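Local coordinates for Alpha/beta hydrolase fold protein (Sphaerobacter thermophilus, PDB 3R0V), which probably acts as a hydrolase of the alpha/beta hydrolase superfamily, its natural substrate not established, and can bind D-malate, at residues Pro67-Val71 with Glu72-Glu76. Residues are numbered along the deposited sequence; the frame is centred on the assembly and turned at random.
Sequences PPYAV and EREIE
Tyr69 and Glu74 meet at the start of a helix as a phenol and a carboxylate turned across one another, a worked example of how the loop before a helix can be tied to its first turn by side chains. The Tyr69 OH donates to Glu74 OE1 at 2.6 Å, using the anti lone pair of that oxygen, and the carboxylate sits at the edge of the ring with the two planes 74° apart. Tyr69 carries its ring anti to the backbone N (chi1 -180°), which brings the hydroxyl back to the helix although the CB leaves the backbone in the other direction; the CG of Glu74 then lies 3.6 Å from ring atom CE1. The same OE1 takes part in a salt bridge with Arg57, so a phenol and a guanidinium share one largely buried carboxylate, an arrangement likely to favour its ionised form. A phenylalanine here has no hydroxyl to offer Glu74 OE1, and the carboxylate, keeping Arg57 but not the phenol, would probably be less firmly oriented.

In the alpha/beta hydrolase fold this is the entry to helix 71-84, which is followed, after a short loop, by strand 89-94 of the central sheet. Helix 185-192 covers Tyr69, whose ring stacks with Tyr187. The backbone bonds that start the helix follow, Arg73 N to Ala70 O at 2.9 Å and Ile75 N to Val71 O.

The Arg73 chain turns twice on its way out and brings its guanidinium back beside Ala70, where NH2 lies 3.9 Å from the methyl CB. It forms a salt bridge with Glu76 side-on, NE to OE1 at 2.8 Å and NH1 to OE2, while a water accepting from NH2 donates to Pro68 O, linking helix and loop.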
ATOM      1  N   PRO A  67      -2.803 -13.946 -15.320  1.00 14.30           N
ATOM      2  CA  PRO A  67      -3.084 -12.855 -16.264  1.00 12.53           C
ATOM      3  C   PRO A  67      -4.483 -13.015 -16.889  1.00 10.85           C
ATOM      4  O   PRO A  67      -5.024 -14.117 -16.899  1.00 13.97           O
ATOM      5  CB  PRO A  67      -1.986 -13.013 -17.335  1.00 15.64           C
ATOM      6  CG  PRO A  67      -0.972 -13.944 -16.735  1.00 22.58           C
ATOM      7  CD  PRO A  67      -1.724 -14.830 -15.789  1.00 16.32           C
ATOM      8  N   PRO A  68      -5.049 -11.914 -17.397  1.00 13.26           N
ATOM      9  CA  PRO A  68      -4.430 -10.587 -17.436  1.00 12.55           C
ATOM     10  C   PRO A  68      -4.626  -9.821 -16.131  1.00 14.49           C
ATOM     11  O   PRO A  68      -5.613 -10.031 -15.411  1.00 15.03           O
ATOM     12  CB  PRO A  68      -5.205  -9.888 -18.548  1.00 13.48           C
ATOM     13  CG  PRO A  68      -6.577 -10.508 -18.467  1.00 12.01           C
ATOM     14  CD  PRO A  68      -6.357 -11.941 -18.085  1.00 13.07           C
ATOM     15  N   TYR A  69      -3.691  -8.928 -15.828  1.00 13.72           N
ATOM     16  CA  TYR A  69      -3.835  -8.112 -14.644  1.00 13.37           C
ATOM     17  C   TYR A  69      -5.071  -7.224 -14.764  1.00 13.47           C
ATOM     18  O   TYR A  69      -5.385  -6.717 -15.840  1.00 14.94           O
ATOM     19  CB  TYR A  69      -2.596  -7.236 -14.412  1.00 14.44           C
ATOM     20  CG  TYR A  69      -2.788  -6.407 -13.165  1.00 14.14           C
ATOM     21  CD1 TYR A  69      -2.546  -6.945 -11.909  1.00 13.10           C
ATOM     22  CD2 TYR A  69      -3.270  -5.114 -13.248  1.00 12.94           C
ATOM     23  CE1 TYR A  69      -2.770  -6.205 -10.767  1.00 12.90           C
ATOM     24  CE2 TYR A  69      -3.504  -4.365 -12.126  1.00 13.19           C
ATOM     25  CZ  TYR A  69      -3.243  -4.911 -10.891  1.00 11.98           C
ATOM     26  OH  TYR A  69      -3.492  -4.151  -9.783  1.00 13.59           O
ATOM     27  N   ALA A  70      -5.770  -7.043 -13.649  1.00 12.21           N
ATOM     28  CA  ALA A  70      -6.776  -5.997 -13.513  1.00 12.69           C
ATOM     29  C   ALA A  70      -6.795  -5.604 -12.050  1.00 12.41           C
ATOM     30  O   ALA A  70      -6.573  -6.448 -11.178  1.00 11.88           O
ATOM     31  CB  ALA A  70      -8.158  -6.496 -13.946  1.00 12.76           C
ATOM     32  N   VAL A  71      -7.049  -4.324 -11.780  1.00  9.91           N
ATOM     33  CA  VAL A  71      -7.161  -3.862 -10.403  1.00 11.59           C
ATOM     34  C   VAL A  71      -8.231  -4.676  -9.663  1.00 12.48           C
ATOM     35  O   VAL A  71      -8.052  -5.015  -8.492  1.00 11.71           O
ATOM     36  CB  VAL A  71      -7.447  -2.341 -10.318  1.00 11.90           C
ATOM     37  CG1 VAL A  71      -7.591  -1.888  -8.870  1.00 12.76           C
ATOM     38  CG2 VAL A  71      -6.342  -1.550 -11.016  1.00 15.02           C
ATOM     39  N   GLU A  72      -9.322  -5.019 -10.348  1.00 11.20           N
ATOM     40  CA  GLU A  72     -10.382  -5.811  -9.727  1.00 12.94           C
ATOM     41  C   GLU A  72      -9.862  -7.139  -9.175  1.00 11.67           C
ATOM     42  O   GLU A  72     -10.367  -7.633  -8.161  1.00 11.52           O
ATOM     43  CB  GLU A  72     -11.525  -6.045 -10.717  1.00 11.52           C
ATOM     44  CG  GLU A  72     -12.803  -6.573 -10.071  1.00 13.71           C
ATOM     45  CD  GLU A  72     -13.576  -5.484  -9.343  1.00 22.71           C
ATOM     46  OE1 GLU A  72     -13.385  -4.283  -9.655  1.00 19.62           O
ATOM     47  OE2 GLU A  72     -14.386  -5.832  -8.457  1.00 29.44           O
ATOM     48  N   ARG A  73      -8.857  -7.720  -9.826  1.00 10.48           N
ATOM     49  CA  ARG A  73      -8.297  -8.969  -9.316  1.00  9.80           C
ATOM     50  C   ARG A  73      -7.643  -8.751  -7.952  1.00 10.45           C
ATOM     51  O   ARG A  73      -7.746  -9.621  -7.090  1.00 11.49           O
ATOM     52  CB  ARG A  73      -7.289  -9.605 -10.282  1.00 11.09           C
ATOM     53  CG  ARG A  73      -7.829  -9.908 -11.672  1.00 11.96           C
ATOM     54  CD  ARG A  73      -8.881 -11.031 -11.656  1.00 11.62           C
ATOM     55  NE  ARG A  73     -10.223 -10.508 -11.433  1.00 13.56           N
ATOM     56  CZ  ARG A  73     -10.938  -9.874 -12.356  1.00 12.47           C
ATOM     57  NH1 ARG A  73     -12.160  -9.443 -12.064  1.00 15.91           N
ATOM     58  NH2 ARG A  73     -10.438  -9.667 -13.572  1.00 14.25           N
ATOM     59  N   GLU A  74      -6.960  -7.621  -7.756  1.00 10.94           N
ATOM     60  CA  GLU A  74      -6.343  -7.370  -6.450  1.00  9.58           C
ATOM     61  C   GLU A  74      -7.362  -7.020  -5.361  1.00 10.89           C
ATOM     62  O   GLU A  74      -7.142  -7.322  -4.184  1.00 11.49           O
ATOM     63  CB  GLU A  74      -5.243  -6.309  -6.539  1.00  9.54           C
ATOM     64  CG  GLU A  74      -4.105  -6.744  -7.456  1.00  9.89           C
ATOM     65  CD  GLU A  74      -2.771  -6.140  -7.053  1.00 11.89           C
ATOM     66  OE1 GLU A  74      -2.397  -5.076  -7.588  1.00 13.06           O
ATOM     67  OE2 GLU A  74      -2.099  -6.717  -6.180  1.00 13.45           O
ATOM     68  N   ILE A  75      -8.472  -6.401  -5.744  1.00 11.65           N
ATOM     69  CA  ILE A  75      -9.574  -6.213  -4.801  1.00 10.95           C
ATOM     70  C   ILE A  75     -10.115  -7.591  -4.397  1.00 10.26           C
ATOM     71  O   ILE A  75     -10.364  -7.841  -3.213  1.00 12.05           O
ATOM     72  CB  ILE A  75     -10.670  -5.331  -5.407  1.00 10.56           C
ATOM     73  CG1 ILE A  75     -10.119  -3.920  -5.636  1.00 12.00           C
ATOM     74  CG2 ILE A  75     -11.909  -5.284  -4.501  1.00 14.14           C
ATOM     75  CD1 ILE A  75     -11.084  -3.003  -6.399  1.00 15.79           C
ATOM     76  N   GLU A  76     -10.258  -8.499  -5.362  1.00 10.49           N
ATOM     77  CA  GLU A  76     -10.706  -9.853  -5.068  1.00 10.35           C
ATOM     78  C   GLU A  76      -9.693 -10.596  -4.193  1.00 12.91           C
ATOM     79  O   GLU A  76     -10.078 -11.388  -3.320  1.00 12.45           O
ATOM     80  CB  GLU A  76     -10.983 -10.607  -6.369  1.00 11.60           C
ATOM     81  CG  GLU A  76     -12.190 -10.044  -7.119  1.00 13.01           C
ATOM     82  CD  GLU A  76     -12.260 -10.468  -8.584  1.00 15.90           C
ATOM     83  OE1 GLU A  76     -11.441 -11.296  -9.037  1.00 15.28           O
ATOM     84  OE2 GLU A  76     -13.158  -9.964  -9.288  1.00 17.83           O
TER
HETATM   85  O   HOH W   1      -8.134 -10.913 -14.995  1.00 16.33           O